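Local coordinates for methylated-DNA--protein-cysteine methyltransferase (Thermococcus kodakarensis, PDB 1MGT), which repairs O6-methylguanine and O4-methylthymine in DNA by transferring the methyl group to one of its own cysteines, a suicide reaction that irreversibly inactivates the enzyme, at residues Ile16-Gln25 / Ser53-Pro64. Numbering follows the deposited sequence.
Sequences IGVIFSGRVQ and SISLDVQPSDYP
Tyr63 lays its ring among Val18, Phe20 and Val24, and the packing is tightest there. Val24 CG2 sits over one face of the tyrosine, 3.7 Å from the ring centroid, while Val18 CG1 meets Tyr63 CB at 3.7 Å. A chi1 of 62° swings the Phe20 ring to where Tyr63 CD1 lies over one face, the two planes inclined at 59°, and Phe20 CZ lies 3.7 Å from Ser61 CB. Cutting Tyr63 back to an alanine is likely to leave Val24 CG2 and the covered face of Phe20 without the ring they share. In the N-terminal, RNase H-like domain of this family, the contact illustrates how an aromatic residue at a helix start can pack a helix, here 63-71, onto an antiparallel sheet, near the hairpin between strands 12-20 and 24-30. Ser61 OG, also hydrogen-bonded to Ser3 OG, caps that helix through Tyr63 N. Toward Ser53 the packing gives way to polar links: Gln25 NE2, also hydrogen-bonded to Glu87 OE1, donates to Ser53 O at 3.2 Å (154° at the hydrogen), tilted from the carbonyl plane, and a water bridges Gln25 OE1 and Ser55 N. Partly exposed Ile54 and Leu56 add thinner cover, meeting Ile19 through methyl groups, Ile54 CG2 on Ile19 CG2 at 3.9 Å.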
loop_
_atom_site.group_PDB
_atom_site.type_symbol
_atom_site.label_atom_id
_atom_site.label_comp_id
_atom_site.label_asym_id
_atom_site.label_seq_id
_atom_site.Cartn_x
_atom_site.Cartn_y
_atom_site.Cartn_z
ATOM N N ILE A 16 -1.059 10.664 5.183
ATOM C CA ILE A 16 -0.241 9.461 5.005
ATOM C C ILE A 16 0.496 9.171 6.328
ATOM O O ILE A 16 1.047 10.107 6.904
ATOM C CB ILE A 16 0.749 9.642 3.853
ATOM C CG1 ILE A 16 0.006 9.738 2.494
ATOM C CG2 ILE A 16 1.742 8.485 3.777
ATOM C CD1 ILE A 16 0.959 10.142 1.360
ATOM N N GLY A 17 0.475 7.903 6.744
ATOM C CA GLY A 17 1.152 7.543 8.006
ATOM C C GLY A 17 2.164 6.449 7.662
ATOM O O GLY A 17 1.827 5.575 6.859
ATOM N N VAL A 18 3.371 6.512 8.190
ATOM C CA VAL A 18 4.391 5.515 7.916
ATOM C C VAL A 18 4.980 4.999 9.252
ATOM O O VAL A 18 5.392 5.819 10.072
ATOM C CB VAL A 18 5.540 6.077 7.061
ATOM C CG1 VAL A 18 6.575 4.978 6.767
ATOM C CG2 VAL A 18 5.036 6.639 5.721
ATOM N N ILE A 19 4.892 3.705 9.434
ATOM C CA ILE A 19 5.459 3.058 10.626
ATOM C C ILE A 19 6.848 2.640 10.171
ATOM O O ILE A 19 6.991 2.014 9.096
ATOM C CB ILE A 19 4.652 1.837 11.043
ATOM C CG1 ILE A 19 3.178 2.227 11.312
ATOM C CG2 ILE A 19 5.324 1.192 12.247
ATOM C CD1 ILE A 19 2.311 1.017 11.682
ATOM N N PHE A 20 7.897 2.976 10.917
ATOM C CA PHE A 20 9.229 2.606 10.449
ATOM C C PHE A 20 10.184 2.401 11.630
ATOM O O PHE A 20 9.919 2.888 12.731
ATOM C CB PHE A 20 9.825 3.709 9.566
ATOM C CG PHE A 20 10.028 5.038 10.244
ATOM C CD1 PHE A 20 11.308 5.379 10.707
ATOM C CD2 PHE A 20 9.001 5.925 10.416
ATOM C CE1 PHE A 20 11.516 6.599 11.337
ATOM C CE2 PHE A 20 9.199 7.140 11.056
ATOM C CZ PHE A 20 10.469 7.487 11.509
ATOM N N SER A 21 11.232 1.683 11.352
ATOM C CA SER A 21 12.280 1.392 12.348
ATOM C C SER A 21 13.520 1.061 11.520
ATOM O O SER A 21 13.739 -0.141 11.279
ATOM C CB SER A 21 11.869 0.161 13.149
ATOM O OG SER A 21 12.852 -0.136 14.128
ATOM N N GLY A 22 14.205 2.034 10.979
ATOM C CA GLY A 22 15.394 1.599 10.157
ATOM C C GLY A 22 14.981 1.569 8.681
ATOM O O GLY A 22 15.668 2.141 7.828
ATOM N N ARG A 23 13.912 0.865 8.378
ATOM C CA ARG A 23 13.317 0.731 7.049
ATOM C C ARG A 23 11.793 0.770 7.294
ATOM O O ARG A 23 11.363 0.696 8.456
ATOM C CB ARG A 23 13.748 -0.520 6.321
ATOM C CG ARG A 23 15.041 -0.390 5.512
ATOM C CD ARG A 23 15.271 -1.674 4.688
ATOM N NE ARG A 23 15.261 -2.816 5.599
ATOM C CZ ARG A 23 15.444 -4.095 5.313
ATOM N NH1 ARG A 23 15.665 -4.504 4.071
ATOM N NH2 ARG A 23 15.406 -5.000 6.295
ATOM N N VAL A 24 10.997 0.883 6.247
ATOM C CA VAL A 24 9.544 0.931 6.404
ATOM C C VAL A 24 8.924 -0.378 6.815
ATOM O O VAL A 24 9.146 -1.455 6.279
ATOM C CB VAL A 24 8.904 1.466 5.100
ATOM C CG1 VAL A 24 7.383 1.408 5.190
ATOM C CG2 VAL A 24 9.405 2.865 4.776
ATOM N N GLN A 25 8.048 -0.328 7.834
ATOM C CA GLN A 25 7.342 -1.462 8.354
ATOM C C GLN A 25 5.869 -1.440 7.921
ATOM O O GLN A 25 5.211 -2.475 7.881
ATOM C CB GLN A 25 7.365 -1.425 9.911
ATOM C CG GLN A 25 8.780 -1.693 10.460
ATOM C CD GLN A 25 8.797 -1.599 11.982
ATOM O OE1 GLN A 25 8.430 -0.554 12.501
ATOM N NE2 GLN A 25 9.200 -2.660 12.683
ATOM N N SER A 53 7.995 -6.022 16.010
ATOM C CA SER A 53 8.009 -5.076 17.135
ATOM C C SER A 53 7.740 -3.675 16.595
ATOM O O SER A 53 8.518 -3.219 15.759
ATOM C CB SER A 53 9.413 -5.109 17.784
ATOM O OG SER A 53 9.498 -6.379 18.426
ATOM N N ILE A 54 6.669 -3.052 17.046
ATOM C CA ILE A 54 6.235 -1.759 16.626
ATOM C C ILE A 54 6.129 -0.729 17.762
ATOM O O ILE A 54 5.580 -1.066 18.809
ATOM C CB ILE A 54 4.760 -1.863 16.085
ATOM C CG1 ILE A 54 4.644 -2.881 14.946
ATOM C CG2 ILE A 54 4.283 -0.505 15.595
ATOM C CD1 ILE A 54 5.463 -2.518 13.731
ATOM N N SER A 55 6.546 0.482 17.489
ATOM C CA SER A 55 6.480 1.614 18.369
ATOM C C SER A 55 5.771 2.757 17.599
ATOM O O SER A 55 6.252 3.090 16.528
ATOM C CB SER A 55 7.875 2.138 18.789
ATOM O OG SER A 55 7.602 2.948 19.928
ATOM N N LEU A 56 4.718 3.309 18.150
ATOM C CA LEU A 56 3.975 4.361 17.495
ATOM C C LEU A 56 4.234 5.759 18.028
ATOM O O LEU A 56 3.367 6.641 17.906
ATOM C CB LEU A 56 2.490 4.035 17.424
ATOM C CG LEU A 56 2.132 2.727 16.694
ATOM C CD1 LEU A 56 0.635 2.507 16.775
ATOM C CD2 LEU A 56 2.586 2.794 15.227
ATOM N N ASP A 57 5.417 5.945 18.593
ATOM C CA ASP A 57 5.814 7.284 19.046
ATOM C C ASP A 57 6.001 8.125 17.765
ATOM O O ASP A 57 6.694 7.688 16.811
ATOM C CB ASP A 57 7.130 7.251 19.792
ATOM C CG ASP A 57 8.215 6.417 19.154
ATOM O OD1 ASP A 57 8.001 5.208 18.886
ATOM O OD2 ASP A 57 9.302 6.958 18.934
ATOM N N VAL A 58 5.442 9.307 17.750
ATOM C CA VAL A 58 5.535 10.178 16.575
ATOM C C VAL A 58 6.872 10.857 16.460
ATOM O O VAL A 58 7.353 11.549 17.357
ATOM C CB VAL A 58 4.393 11.213 16.575
ATOM C CG1 VAL A 58 4.435 12.108 15.340
ATOM C CG2 VAL A 58 3.061 10.511 16.713
ATOM N N GLN A 59 7.521 10.665 15.313
ATOM C CA GLN A 59 8.818 11.214 14.999
ATOM C C GLN A 59 8.834 11.778 13.567
ATOM O O GLN A 59 8.173 11.262 12.669
ATOM C CB GLN A 59 9.901 10.134 15.098
ATOM C CG GLN A 59 9.987 9.351 16.408
ATOM C CD GLN A 59 10.378 10.209 17.602
ATOM O OE1 GLN A 59 10.927 11.293 17.446
ATOM N NE2 GLN A 59 10.094 9.749 18.823
ATOM N N PRO A 60 9.598 12.838 13.364
ATOM C CA PRO A 60 9.750 13.453 12.065
ATOM C C PRO A 60 10.529 12.532 11.136
ATOM O O PRO A 60 11.435 11.779 11.514
ATOM C CB PRO A 60 10.570 14.720 12.309
ATOM C CG PRO A 60 10.665 14.880 13.787
ATOM C CD PRO A 60 10.438 13.517 14.393
ATOM N N SER A 61 10.120 12.550 9.853
ATOM C CA SER A 61 10.833 11.723 8.886
ATOM C C SER A 61 10.396 12.181 7.482
ATOM O O SER A 61 9.430 12.928 7.385
ATOM C CB SER A 61 10.695 10.249 9.076
ATOM O OG SER A 61 9.742 9.637 8.247
ATOM N N ASP A 62 11.165 11.755 6.496
ATOM C CA ASP A 62 10.822 12.137 5.128
ATOM C C ASP A 62 10.038 11.018 4.440
ATOM O O ASP A 62 9.711 11.157 3.260
ATOM C CB ASP A 62 12.059 12.500 4.323
ATOM C CG ASP A 62 13.020 11.379 4.098
ATOM O OD1 ASP A 62 13.955 11.537 3.263
ATOM O OD2 ASP A 62 12.908 10.313 4.737
ATOM N N TYR A 63 9.687 9.957 5.151
ATOM C CA TYR A 63 8.943 8.849 4.560
ATOM C C TYR A 63 7.595 9.225 3.993
ATOM O O TYR A 63 7.275 8.845 2.838
ATOM C CB TYR A 63 8.847 7.668 5.510
ATOM C CG TYR A 63 10.095 6.814 5.545
ATOM C CD1 TYR A 63 10.671 6.489 6.765
ATOM C CD2 TYR A 63 10.684 6.328 4.390
ATOM C CE1 TYR A 63 11.809 5.697 6.822
ATOM C CE2 TYR A 63 11.821 5.545 4.443
ATOM C CZ TYR A 63 12.370 5.234 5.655
ATOM O OH TYR A 63 13.513 4.450 5.735
ATOM N N PRO A 64 6.758 9.957 4.710
ATOM C CA PRO A 64 5.462 10.374 4.201
ATOM C C PRO A 64 5.608 11.125 2.879
ATOM O O PRO A 64 4.858 10.882 1.922
ATOM C CB PRO A 64 4.890 11.261 5.297
ATOM C CG PRO A 64 5.522 10.652 6.555
ATOM C CD PRO A 64 6.971 10.423 6.106
HETATM O O HOH W 1 8.428 0.497 14.975
#